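Two-component system response regulator/GGDEF domain protein (Aeromonas salmonicida, PDB 3LUF) probably makes cyclic di-GMP from GTP through a GGDEF domain, under the control of two N-terminal receiver domains, which are the part crystallised here. Local coordinates at residues 54-59 / 65-70; 19-24 / 32-37; 6-11 / 39-44. All coordinates share one frame; numbering follows the deposited sequence. Where two conformers were deposited one is given.

Contact 1 (54-59 / 65-70); sequences VDLTLP and EAVKVL. With MG (magnesium ion), chain G.
The magnesium site of the first receiver domain, where D55 is the predicted phosphorylation site, lies on one side of this contact, and helix 65-72 packs on the other. V54, on strand 49-55, sends its two methyls into different neighbours. CG1 reaches the methyl of A66, with V54 CG1 3.7 Å from A66 CB. With that methyl anti to the backbone N (chi1 -176°), CG2 is left to meet the helix one turn later, 3.6 Å from L70 CD1. L58 comes back from the loop, and its CD1 lies 3.6 Å from A66 CB, so the alanine methyl touches both V54 and L58. The side chains of L56, which is partly exposed, and V67, which is buried, cross at a slant, L56 CD2 3.7 Å from V67 CG2. This is the strand-to-helix half of a beta-alpha-beta unit that ends in strand 77-81. A water joins the backbones, donating to D55 O and accepting from A66 N. D55 turns away from the helix at its first bond. D55 OD2 binds the magnesium ion at 2.1 Å, as do T57 O, T57 OG1 and two waters. D12 supplies a further ligand. D55 is unmodified here. T57 N donates to D55 OD1 at 3.1 Å, nearly straight (172°), from above the carboxylate plane, an Asx turn. K103 forms a salt bridge with the same oxygen.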
ATOM      1  N   VAL B  54      -0.370 -17.069  21.044  1.00  9.52           N
ATOM      2  CA  VAL B  54       0.101 -18.271  21.739  1.00  9.83           C
ATOM      3  C   VAL B  54       1.620 -18.358  21.760  1.00 10.13           C
ATOM      4  O   VAL B  54       2.268 -18.495  20.700  1.00 10.00           O
ATOM      5  CB  VAL B  54      -0.508 -19.570  21.118  1.00 10.05           C
ATOM      6  CG1 VAL B  54      -0.075 -20.848  21.932  1.00 10.20           C
ATOM      7  CG2 VAL B  54      -2.049 -19.478  21.075  1.00  9.41           C
ATOM      8  N   ASP B  55       2.179 -18.350  22.987  1.00 10.49           N
ATOM      9  CA  ASP B  55       3.599 -18.612  23.226  1.00 11.41           C
ATOM     10  C   ASP B  55       3.962 -20.106  23.001  1.00 11.78           C
ATOM     11  O   ASP B  55       3.172 -21.016  23.334  1.00 11.74           O
ATOM     12  CB  ASP B  55       3.932 -18.163  24.649  1.00 11.70           C
ATOM     13  CG  ASP B  55       5.395 -18.368  25.036  1.00 14.13           C
ATOM     14  OD1 ASP B  55       6.326 -18.242  24.207  1.00 13.31           O
ATOM     15  OD2 ASP B  55       5.601 -18.624  26.218  1.00 12.78           O
ATOM     16  N   LEU B  56       5.140 -20.339  22.401  1.00 12.61           N
ATOM     17  CA  LEU B  56       5.642 -21.707  22.221  1.00 12.54           C
ATOM     18  C   LEU B  56       6.370 -22.222  23.460  1.00 12.86           C
ATOM     19  O   LEU B  56       6.549 -23.434  23.602  1.00 12.59           O
ATOM     20  CB  LEU B  56       6.535 -21.837  20.976  1.00 14.38           C
ATOM     21  CG  LEU B  56       6.021 -21.207  19.673  1.00 13.41           C
ATOM     22  CD1 LEU B  56       7.082 -21.294  18.594  1.00 16.29           C
ATOM     23  CD2 LEU B  56       4.751 -21.915  19.220  1.00 14.57           C
ATOM     24  N   THR B  57       6.785 -21.326  24.357  1.00 12.17           N
ATOM     25  CA  THR B  57       7.519 -21.771  25.528  1.00 12.59           C
ATOM     26  C   THR B  57       6.665 -21.668  26.795  1.00 12.29           C
ATOM     27  O   THR B  57       6.887 -20.790  27.632  1.00 12.82           O
ATOM     28  CB  THR B  57       8.821 -20.968  25.706  1.00 12.64           C
ATOM     29  OG1 THR B  57       8.504 -19.561  25.867  1.00 13.23           O
ATOM     30  CG2 THR B  57       9.722 -21.181  24.527  1.00 12.17           C
ATOM     31  N   LEU B  58       5.676 -22.541  26.947  1.00 11.08           N
ATOM     32  CA  LEU B  58       4.781 -22.410  28.104  1.00 11.21           C
ATOM     33  C   LEU B  58       5.174 -23.424  29.169  1.00 12.23           C
ATOM     34  O   LEU B  58       5.748 -24.461  28.839  1.00 11.85           O
ATOM     35  CB  LEU B  58       3.318 -22.612  27.683  1.00 11.20           C
ATOM     36  CG  LEU B  58       2.779 -21.405  26.891  1.00 10.22           C
ATOM     37  CD1 LEU B  58       1.442 -21.824  26.210  1.00 12.18           C
ATOM     38  CD2 LEU B  58       2.660 -20.138  27.761  1.00  7.94           C
ATOM     39  N   PRO B  59       4.866 -23.142  30.447  1.00 12.28           N
ATOM     40  CA  PRO B  59       5.319 -24.078  31.493  1.00 13.35           C
ATOM     41  C   PRO B  59       4.740 -25.471  31.307  1.00 14.23           C
ATOM     42  O   PRO B  59       5.395 -26.468  31.594  1.00 15.59           O
ATOM     43  CB  PRO B  59       4.744 -23.488  32.758  1.00 13.10           C
ATOM     44  CG  PRO B  59       4.649 -22.040  32.527  1.00 13.71           C
ATOM     45  CD  PRO B  59       4.342 -21.882  31.015  1.00 13.92           C
ATOM     46  N   GLU B  65       3.255 -27.112  22.080  1.00 14.43           N
ATOM     47  CA  GLU B  65       2.036 -27.941  22.172  1.00 15.32           C
ATOM     48  C   GLU B  65       0.705 -27.186  22.266  1.00 15.72           C
ATOM     49  O   GLU B  65      -0.323 -27.715  21.860  1.00 15.30           O
ATOM     50  CB  GLU B  65       2.146 -28.969  23.308  1.00 15.12           C
ATOM     51  CG  GLU B  65       3.354 -29.897  23.098  1.00 16.91           C
ATOM     52  CD  GLU B  65       4.626 -29.411  23.789  1.00 22.35           C
ATOM     53  OE1 GLU B  65       4.719 -28.217  24.146  1.00 17.18           O
ATOM     54  OE2 GLU B  65       5.556 -30.237  23.949  1.00 20.82           O
ATOM     55  N   ALA B  66       0.715 -25.967  22.819  1.00 15.16           N
ATOM     56  CA  ALA B  66      -0.514 -25.188  22.951  1.00 14.83           C
ATOM     57  C   ALA B  66      -1.136 -24.799  21.611  1.00 14.74           C
ATOM     58  O   ALA B  66      -2.350 -24.593  21.539  1.00 13.32           O
ATOM     59  CB  ALA B  66      -0.309 -23.960  23.845  1.00 13.84           C
ATOM     60  N   VAL B  67      -0.322 -24.780  20.555  1.00 14.51           N
ATOM     61  CA  VAL B  67      -0.822 -24.373  19.228  1.00 14.79           C
ATOM     62  C   VAL B  67      -1.873 -25.363  18.739  1.00 15.79           C
ATOM     63  O   VAL B  67      -2.996 -24.984  18.413  1.00 15.86           O
ATOM     64  CB  VAL B  67       0.318 -24.221  18.200  1.00 14.66           C
ATOM     65  CG1 VAL B  67      -0.236 -23.964  16.758  1.00 15.01           C
ATOM     66  CG2 VAL B  67       1.259 -23.071  18.619  1.00 14.50           C
ATOM     67  N   LYS B  68      -1.501 -26.631  18.725  1.00 16.69           N
ATOM     68  CA  LYS B  68      -2.397 -27.674  18.251  1.00 17.78           C
ATOM     69  C   LYS B  68      -3.626 -27.816  19.144  1.00 17.05           C
ATOM     70  O   LYS B  68      -4.737 -27.996  18.654  1.00 17.97           O
ATOM     71  CB  LYS B  68      -1.632 -28.979  18.133  1.00 18.88           C
ATOM     72  CG  LYS B  68      -2.444 -30.164  17.611  1.00 22.62           C
ATOM     73  CD  LYS B  68      -1.502 -31.362  17.493  1.00 28.38           C
ATOM     74  CE  LYS B  68      -2.244 -32.629  17.112  1.00 33.96           C
ATOM     75  NZ  LYS B  68      -1.316 -33.780  17.216  1.00 34.73           N
ATOM     76  N   VAL B  69      -3.429 -27.748  20.457  1.00 16.41           N
ATOM     77  CA  VAL B  69      -4.532 -27.825  21.411  1.00 15.96           C
ATOM     78  C   VAL B  69      -5.575 -26.755  21.131  1.00 16.00           C
ATOM     79  O   VAL B  69      -6.770 -27.038  21.085  1.00 15.59           O
ATOM     80  CB  VAL B  69      -4.041 -27.721  22.869  1.00 16.09           C
ATOM     81  CG1 VAL B  69      -5.208 -27.537  23.828  1.00 14.84           C
ATOM     82  CG2 VAL B  69      -3.232 -28.987  23.241  1.00 16.81           C
ATOM     83  N   LEU B  70      -5.122 -25.516  20.929  1.00 14.38           N
ATOM     84  CA  LEU B  70      -6.055 -24.417  20.730  1.00 14.21           C
ATOM     85  C   LEU B  70      -6.671 -24.424  19.321  1.00 14.21           C
ATOM     86  O   LEU B  70      -7.850 -24.141  19.172  1.00 14.93           O
ATOM     87  CB  LEU B  70      -5.390 -23.076  21.094  1.00 13.59           C
ATOM     88  CG  LEU B  70      -5.073 -23.027  22.592  1.00 12.69           C
ATOM     89  CD1 LEU B  70      -4.065 -21.868  22.888  1.00 15.81           C
ATOM     90  CD2 LEU B  70      -6.355 -22.820  23.518  1.00 15.22           C
TER
HETATM   91 MG    MG G 301       7.305 -18.786  27.370  1.00 10.95          MG
HETATM   92  O   HOH W   1       3.050 -23.949  23.519  1.00 12.04           O
HETATM   93  O   HOH W   2       8.864 -19.006  28.786  1.00 13.39           O
HETATM   94  O   HOH W   3       7.857 -16.855  26.923  1.00 13.98           O

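Contact 2 (19-24 / 32-37); sequences MLIQAI and IDAFDT. Unlike the reference sequence in segment 19-24: M19 (reference Thr).
This is apolar helix-on-sheet packing, I21 and I24 of helix 14-27 against I32 and A34 of strand 31-35. It lies at the edge of the sheet of the first receiver domain, where strand 31-35 is the outermost strand of the five-stranded parallel sheet. Strand 6-10, this helix and strand 31-35 form a beta-alpha-beta unit of the CheY-like fold. Helix and strand run almost antiparallel: the axes of 19-24 and 32-35 come within 10.0 Å, with an angle of 174°. Side chains therefore bridge the gap, and no hydrogen bond crosses it. I32 reaches toward the helix with its CD1 methyl, which meets both I21 and I24, about one turn apart. I32 CD1 lies 3.6 Å from I21 O. It is also 3.7 Å from I24 CG2. The I24 branch that touches is the one anti to its backbone N, and the two isoleucine side chains meet at a slant. A looser contact is I21 CG2, 4.3 Å from I32 CD1. Further along the strand A34 faces the same helix. Strand 6-10 completes the packing from beside the strand, with I7 against I24 and I9 against both I32 and A34. I21 is only partly buried, at the margin of the contact. Its CG1 branch runs out beside the backbone N (chi1 -67°) and extends along the strand, which brings I21 CD1 to 3.7 Å from A34 CB.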
HETATM    1  N   MSE B  19       2.903  -6.249  28.444  1.00 11.51           N
HETATM    2  CA  MSE B  19       3.026  -5.339  27.268  1.00 11.90           C
HETATM    3  C   MSE B  19       1.893  -5.524  26.273  1.00 11.94           C
HETATM    4  O   MSE B  19       1.325  -4.539  25.750  1.00 11.10           O
HETATM    5  CB  MSE B  19       4.339  -5.565  26.525  1.00 13.02           C
HETATM    6  CG  MSE B  19       5.513  -4.997  27.228  1.00 15.71           C
HETATM    7 SE   MSE B  19       7.154  -5.560  26.258  1.00 22.52          SE
HETATM    8  CE  MSE B  19       8.188  -4.293  27.257  1.00 18.37           C
ATOM      9  N   LEU B  20       1.559  -6.791  26.009  1.00 11.54           N
ATOM     10  CA  LEU B  20       0.491  -7.119  25.070  1.00 11.22           C
ATOM     11  C   LEU B  20      -0.862  -6.662  25.599  1.00 11.37           C
ATOM     12  O   LEU B  20      -1.648  -6.078  24.863  1.00 11.67           O
ATOM     13  CB  LEU B  20       0.454  -8.609  24.815  1.00 11.05           C
ATOM     14  CG  LEU B  20       1.485  -9.152  23.857  1.00 13.78           C
ATOM     15  CD1 LEU B  20       1.444 -10.671  23.850  1.00 14.20           C
ATOM     16  CD2 LEU B  20       1.294  -8.558  22.414  1.00 14.56           C
ATOM     17  N   ILE B  21      -1.127  -6.934  26.868  1.00 11.17           N
ATOM     18  CA  ILE B  21      -2.400  -6.507  27.475  1.00 12.88           C
ATOM     19  C   ILE B  21      -2.544  -4.999  27.379  1.00 13.25           C
ATOM     20  O   ILE B  21      -3.547  -4.518  26.869  1.00 13.06           O
ATOM     21  CB  ILE B  21      -2.534  -6.954  28.928  1.00 11.69           C
ATOM     22  CG1 ILE B  21      -2.643  -8.491  28.992  1.00 11.30           C
ATOM     23  CG2 ILE B  21      -3.734  -6.245  29.595  1.00 15.19           C
ATOM     24  CD1 ILE B  21      -2.414  -9.061  30.409  1.00 14.50           C
ATOM     25  N   GLN B  22      -1.527  -4.263  27.830  0.50 13.63           N
ATOM     26  CA  GLN B  22      -1.574  -2.795  27.846  0.50 15.11           C
ATOM     27  C   GLN B  22      -1.804  -2.213  26.449  0.50 14.64           C
ATOM     28  O   GLN B  22      -2.654  -1.341  26.265  0.50 14.24           O
ATOM     29  CB  GLN B  22      -0.282  -2.240  28.442  0.50 16.02           C
ATOM     30  CG  GLN B  22      -0.192  -0.709  28.550  0.50 20.49           C
ATOM     31  CD  GLN B  22       1.174  -0.280  29.073  0.50 26.68           C
ATOM     32  OE1 GLN B  22       2.177  -0.960  28.823  0.50 32.08           O
ATOM     33  NE2 GLN B  22       1.226   0.836  29.809  0.50 29.16           N
ATOM     34  N   ALA B  23      -1.052  -2.710  25.470  1.00 14.35           N
ATOM     35  CA  ALA B  23      -1.142  -2.203  24.102  1.00 14.17           C
ATOM     36  C   ALA B  23      -2.479  -2.561  23.442  1.00 14.58           C
ATOM     37  O   ALA B  23      -3.108  -1.706  22.796  1.00 14.36           O
ATOM     38  CB  ALA B  23       0.006  -2.682  23.272  1.00 13.39           C
ATOM     39  N   ILE B  24      -2.925  -3.808  23.610  1.00 13.65           N
ATOM     40  CA  ILE B  24      -4.159  -4.240  22.954  1.00 13.95           C
ATOM     41  C   ILE B  24      -5.385  -3.535  23.605  1.00 14.86           C
ATOM     42  O   ILE B  24      -6.331  -3.105  22.895  1.00 14.65           O
ATOM     43  CB  ILE B  24      -4.260  -5.779  22.963  1.00 13.67           C
ATOM     44  CG1 ILE B  24      -3.194  -6.353  22.039  1.00 14.87           C
ATOM     45  CG2 ILE B  24      -5.650  -6.239  22.500  1.00 16.01           C
ATOM     46  CD1 ILE B  24      -2.981  -7.862  22.190  1.00 14.95           C
ATOM     47  N   ILE B  32      -9.929  -8.925  26.627  1.00 16.65           N
ATOM     48  CA  ILE B  32      -8.752  -9.765  26.678  1.00 15.41           C
ATOM     49  C   ILE B  32      -8.851 -10.729  27.830  1.00 14.80           C
ATOM     50  O   ILE B  32      -9.104 -10.299  28.952  1.00 15.48           O
ATOM     51  CB  ILE B  32      -7.452  -8.923  26.894  1.00 14.71           C
ATOM     52  CG1 ILE B  32      -7.293  -7.866  25.795  1.00 13.56           C
ATOM     53  CG2 ILE B  32      -6.233  -9.838  26.907  1.00 18.33           C
ATOM     54  CD1 ILE B  32      -6.213  -6.803  26.136  1.00 15.09           C
ATOM     55  N   ASP B  33      -8.636 -12.014  27.550  1.00 13.27           N
ATOM     56  CA  ASP B  33      -8.349 -13.004  28.591  1.00 13.50           C
ATOM     57  C   ASP B  33      -6.899 -13.445  28.420  1.00 11.93           C
ATOM     58  O   ASP B  33      -6.531 -13.977  27.362  1.00 11.66           O
ATOM     59  CB  ASP B  33      -9.265 -14.219  28.440  1.00 13.50           C
ATOM     60  CG  ASP B  33     -10.712 -13.920  28.822  1.00 17.19           C
ATOM     61  OD1 ASP B  33     -10.950 -13.064  29.698  1.00 22.80           O
ATOM     62  OD2 ASP B  33     -11.614 -14.567  28.253  1.00 20.65           O
ATOM     63  N   ALA B  34      -6.096 -13.278  29.475  1.00 11.79           N
ATOM     64  CA  ALA B  34      -4.672 -13.597  29.382  1.00 12.00           C
ATOM     65  C   ALA B  34      -4.217 -14.516  30.515  1.00 12.04           C
ATOM     66  O   ALA B  34      -4.498 -14.243  31.688  1.00 14.11           O
ATOM     67  CB  ALA B  34      -3.823 -12.305  29.406  1.00 11.37           C
ATOM     68  N   PHE B  35      -3.482 -15.561  30.149  1.00 12.28           N
ATOM     69  CA  PHE B  35      -3.034 -16.562  31.116  1.00 11.61           C
ATOM     70  C   PHE B  35      -1.576 -16.866  30.941  1.00 11.18           C
ATOM     71  O   PHE B  35      -1.019 -16.685  29.850  1.00 10.35           O
ATOM     72  CB  PHE B  35      -3.853 -17.854  30.966  1.00 11.78           C
ATOM     73  CG  PHE B  35      -5.307 -17.626  31.053  1.00 11.65           C
ATOM     74  CD1 PHE B  35      -5.904 -17.427  32.305  1.00 14.22           C
ATOM     75  CD2 PHE B  35      -6.091 -17.542  29.880  1.00 12.12           C
ATOM     76  CE1 PHE B  35      -7.265 -17.157  32.394  1.00 18.11           C
ATOM     77  CE2 PHE B  35      -7.448 -17.283  29.955  1.00 16.92           C
ATOM     78  CZ  PHE B  35      -8.042 -17.083  31.213  1.00 16.59           C
ATOM     79  N   ASP B  36      -0.943 -17.295  32.032  1.00 10.73           N
ATOM     80  CA  ASP B  36       0.460 -17.688  31.959  1.00 10.71           C
ATOM     81  C   ASP B  36       0.714 -19.175  31.710  1.00 11.68           C
ATOM     82  O   ASP B  36       1.861 -19.575  31.641  1.00 10.93           O
ATOM     83  CB  ASP B  36       1.246 -17.208  33.211  1.00 12.07           C
ATOM     84  CG  ASP B  36       0.743 -17.818  34.522  1.00 15.02           C
ATOM     85  OD1 ASP B  36      -0.196 -18.646  34.531  1.00 15.47           O
ATOM     86  OD2 ASP B  36       1.327 -17.459  35.571  1.00 16.76           O
ATOM     87  N   THR B  37      -0.352 -19.985  31.575  1.00 10.84           N
ATOM     88  CA  THR B  37      -0.205 -21.398  31.264  1.00 11.33           C
ATOM     89  C   THR B  37      -1.375 -21.796  30.373  1.00 11.27           C
ATOM     90  O   THR B  37      -2.423 -21.124  30.354  1.00 12.37           O
ATOM     91  CB  THR B  37      -0.333 -22.306  32.526  1.00 11.33           C
ATOM     92  OG1 THR B  37      -1.614 -22.081  33.121  1.00 13.15           O
ATOM     93  CG2 THR B  37       0.766 -21.997  33.533  1.00 11.93           C
TER

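Contact 3 (6-11 / 39-44); sequences KILIVE and EGARHC
L8 and V10 of strand 6-10 pack against A41 and C44, which belong to the connection between strands 31-35 and 49-55 of the first receiver domain. In this CheY-like fold, strand 6-10 sits inside the parallel sheet, between strands 31-35 and 49-55. The dense part is around L8. Its CG is anti to the backbone N (chi1 174°), and both methyls at the end of the side chain meet the loop. L8 CD1 lies 3.8 Å from C44 SG, while L8 CD2 is 4.1 Å from A41 CB. V10 adds a lighter touch through CG2, 4.2 Å from A41 CB. All four residues are buried. L75 and F35 also pack on L8, and L58 packs on V10. A41 and C44 are brought to the same side by a type I turn, whose backbone bond runs from C44 N to A41 O at 3.0 Å. The outer side of the loop is different: E39, R42 and H43 are exposed, and none of them touches the strand segment. R73 reaches the loop and donates a hydrogen bond to A41 O. The H43 ring lies over the sulfur rather than the strand. C44 SG sits 3.7 Å above one ring face, displaced toward the rim, while G40 O lies at the ring edge, in its plane.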
ATOM      1  N   LYS B   6     -13.487 -10.909  21.599  1.00 17.47           N
ATOM      2  CA  LYS B   6     -12.540 -11.231  22.673  1.00 16.46           C
ATOM      3  C   LYS B   6     -11.275 -11.871  22.095  1.00 13.64           C
ATOM      4  O   LYS B   6     -11.339 -12.568  21.076  1.00 13.55           O
ATOM      5  CB  LYS B   6     -13.199 -12.167  23.691  1.00 18.11           C
ATOM      6  CG  LYS B   6     -12.481 -12.186  25.032  1.00 22.54           C
ATOM      7  CD  LYS B   6     -13.428 -12.338  26.210  1.00 27.24           C
ATOM      8  CE  LYS B   6     -14.355 -13.515  26.038  1.00 30.99           C
ATOM      9  NZ  LYS B   6     -14.864 -13.860  27.385  1.00 34.41           N
ATOM     10  N   ILE B   7     -10.118 -11.604  22.702  0.70 12.80           N
ATOM     11  CA  ILE B   7      -8.908 -12.364  22.312  0.70 12.19           C
ATOM     12  C   ILE B   7      -8.318 -13.089  23.509  0.70 11.35           C
ATOM     13  O   ILE B   7      -8.568 -12.711  24.648  0.70 11.86           O
ATOM     14  CB  ILE B   7      -7.800 -11.519  21.610  0.70 12.66           C
ATOM     15  CG1 ILE B   7      -7.248 -10.459  22.556  0.70 14.14           C
ATOM     16  CG2 ILE B   7      -8.333 -10.899  20.288  0.70 13.90           C
ATOM     17  CD1 ILE B   7      -5.807 -10.203  22.390  0.70 19.57           C
ATOM     18  N   LEU B   8      -7.571 -14.141  23.214  1.00 10.93           N
ATOM     19  CA  LEU B   8      -6.932 -14.975  24.233  1.00  9.98           C
ATOM     20  C   LEU B   8      -5.420 -14.782  24.066  1.00 10.05           C
ATOM     21  O   LEU B   8      -4.888 -14.857  22.958  1.00 10.39           O
ATOM     22  CB  LEU B   8      -7.292 -16.448  23.964  1.00 10.87           C
ATOM     23  CG  LEU B   8      -6.554 -17.447  24.902  1.00 10.23           C
ATOM     24  CD1 LEU B   8      -7.022 -17.189  26.313  1.00 11.88           C
ATOM     25  CD2 LEU B   8      -6.813 -18.907  24.482  1.00 13.23           C
ATOM     26  N   ILE B   9      -4.744 -14.594  25.190  1.00  9.60           N
ATOM     27  CA  ILE B   9      -3.279 -14.503  25.219  1.00  9.51           C
ATOM     28  C   ILE B   9      -2.797 -15.585  26.162  1.00 10.00           C
ATOM     29  O   ILE B   9      -3.267 -15.655  27.299  1.00 10.24           O
ATOM     30  CB  ILE B   9      -2.804 -13.099  25.718  1.00  9.28           C
ATOM     31  CG1 ILE B   9      -3.302 -12.002  24.769  1.00  9.71           C
ATOM     32  CG2 ILE B   9      -1.253 -13.037  25.761  1.00  9.29           C
ATOM     33  CD1 ILE B   9      -3.000 -10.587  25.310  1.00  9.27           C
ATOM     34  N   VAL B  10      -1.907 -16.445  25.685  1.00  9.21           N
ATOM     35  CA  VAL B  10      -1.276 -17.426  26.590  1.00 10.05           C
ATOM     36  C   VAL B  10       0.231 -17.236  26.466  1.00 10.18           C
ATOM     37  O   VAL B  10       0.834 -17.556  25.434  1.00  9.31           O
ATOM     38  CB  VAL B  10      -1.683 -18.881  26.234  1.00 10.86           C
ATOM     39  CG1 VAL B  10      -1.220 -19.826  27.336  1.00 10.86           C
ATOM     40  CG2 VAL B  10      -3.213 -18.996  25.999  1.00 11.96           C
ATOM     41  N   GLU B  11       0.815 -16.665  27.512  1.00  9.74           N
ATOM     42  CA  GLU B  11       2.206 -16.225  27.495  1.00 10.37           C
ATOM     43  C   GLU B  11       2.714 -16.147  28.937  1.00  9.80           C
ATOM     44  O   GLU B  11       2.137 -15.454  29.773  1.00 10.32           O
ATOM     45  CB  GLU B  11       2.279 -14.817  26.848  1.00 10.78           C
ATOM     46  CG  GLU B  11       3.646 -14.102  27.046  1.00  8.76           C
ATOM     47  CD  GLU B  11       4.825 -14.865  26.432  1.00 11.11           C
ATOM     48  OE1 GLU B  11       4.923 -14.908  25.201  1.00 13.55           O
ATOM     49  OE2 GLU B  11       5.709 -15.335  27.199  1.00 11.73           O
ATOM     50  N   GLU B  39      -3.108 -24.452  30.856  1.00 12.34           N
ATOM     51  CA  GLU B  39      -4.183 -24.807  31.811  1.00 14.10           C
ATOM     52  C   GLU B  39      -5.136 -23.650  32.168  1.00 14.12           C
ATOM     53  O   GLU B  39      -6.364 -23.840  32.310  1.00 13.70           O
ATOM     54  CB  GLU B  39      -3.574 -25.401  33.090  1.00 14.31           C
ATOM     55  CG  GLU B  39      -4.586 -25.668  34.190  1.00 16.58           C
ATOM     56  CD  GLU B  39      -5.543 -26.829  33.872  1.00 19.45           C
ATOM     57  OE1 GLU B  39      -5.279 -27.642  32.941  1.00 19.02           O
ATOM     58  OE2 GLU B  39      -6.567 -26.917  34.584  1.00 19.53           O
ATOM     59  N   GLY B  40      -4.593 -22.438  32.336  1.00 13.08           N
ATOM     60  CA  GLY B  40      -5.443 -21.297  32.599  1.00 14.83           C
ATOM     61  C   GLY B  40      -6.527 -21.082  31.557  1.00 15.55           C
ATOM     62  O   GLY B  40      -7.567 -20.501  31.855  1.00 16.80           O
ATOM     63  N   ALA B  41      -6.257 -21.516  30.335  1.00 16.27           N
ATOM     64  CA  ALA B  41      -7.144 -21.344  29.177  1.00 16.75           C
ATOM     65  C   ALA B  41      -7.971 -22.604  28.870  1.00 18.44           C
ATOM     66  O   ALA B  41      -8.534 -22.742  27.761  1.00 19.17           O
ATOM     67  CB  ALA B  41      -6.322 -20.960  27.955  1.00 16.03           C
ATOM     68  N   ARG B  42      -8.095 -23.493  29.863  1.00 19.08           N
ATOM     69  CA  ARG B  42      -8.770 -24.799  29.661  1.00 21.07           C
ATOM     70  C   ARG B  42     -10.243 -24.605  29.247  1.00 22.73           C
ATOM     71  O   ARG B  42     -10.750 -25.342  28.386  1.00 23.64           O
ATOM     72  CB  ARG B  42      -8.648 -25.650  30.940  1.00 20.71           C
ATOM     73  CG  ARG B  42      -9.330 -27.038  30.906  1.00 24.11           C
ATOM     74  CD  ARG B  42      -8.631 -27.969  29.949  1.00 28.49           C
ATOM     75  NE  ARG B  42      -9.297 -29.278  29.847  1.00 31.25           N
ATOM     76  CZ  ARG B  42     -10.436 -29.511  29.189  1.00 35.36           C
ATOM     77  NH1 ARG B  42     -11.100 -28.533  28.564  1.00 35.16           N
ATOM     78  NH2 ARG B  42     -10.929 -30.737  29.164  1.00 35.89           N
ATOM     79  N   HIS B  43     -10.897 -23.603  29.834  1.00 24.83           N
ATOM     80  CA  HIS B  43     -12.296 -23.250  29.507  1.00 28.06           C
ATOM     81  C   HIS B  43     -12.501 -22.576  28.150  1.00 28.48           C
ATOM     82  O   HIS B  43     -13.628 -22.511  27.650  1.00 29.29           O
ATOM     83  CB  HIS B  43     -12.900 -22.342  30.591  1.00 27.98           C
ATOM     84  CG  HIS B  43     -12.192 -21.021  30.742  1.00 31.07           C
ATOM     85  ND1 HIS B  43     -10.896 -20.916  31.214  1.00 33.03           N
ATOM     86  CD2 HIS B  43     -12.596 -19.751  30.478  1.00 32.01           C
ATOM     87  CE1 HIS B  43     -10.541 -19.643  31.246  1.00 33.28           C
ATOM     88  NE2 HIS B  43     -11.552 -18.915  30.797  1.00 33.81           N
ATOM     89  N   CYS B  44     -11.435 -22.077  27.542  1.00 29.36           N
ATOM     90  CA  CYS B  44     -11.573 -21.255  26.337  1.00 29.29           C
ATOM     91  C   CYS B  44     -12.040 -22.003  25.079  1.00 30.10           C
ATOM     92  O   CYS B  44     -11.428 -22.995  24.650  1.00 30.60           O
ATOM     93  CB  CYS B  44     -10.281 -20.455  26.103  1.00 29.39           C
ATOM     94  SG  CYS B  44      -9.819 -19.456  27.540  1.00 27.21           S
TER

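All three contacts belong to the first receiver domain and reach one parallel sheet. Contact 3 closes over 6-44 and contains contact 2 within that span; contact 1 follows. The centre of contact 3 lies about 10 Å from those of contacts 1 and 2, which are about 15 Å apart. Strand 6-10 is the common neighbour: D55 N is 2.9 Å from V10 O, and F35 N is 2.9 Å from I9 O, both probable hydrogen bonds. Contact 2 packs helix 14-27 on the sheet, and contact 1 packs helix 65-72. D12, D55 and T57, near the C-terminal ends of strands 6-10 and 49-55, bind the magnesium ion.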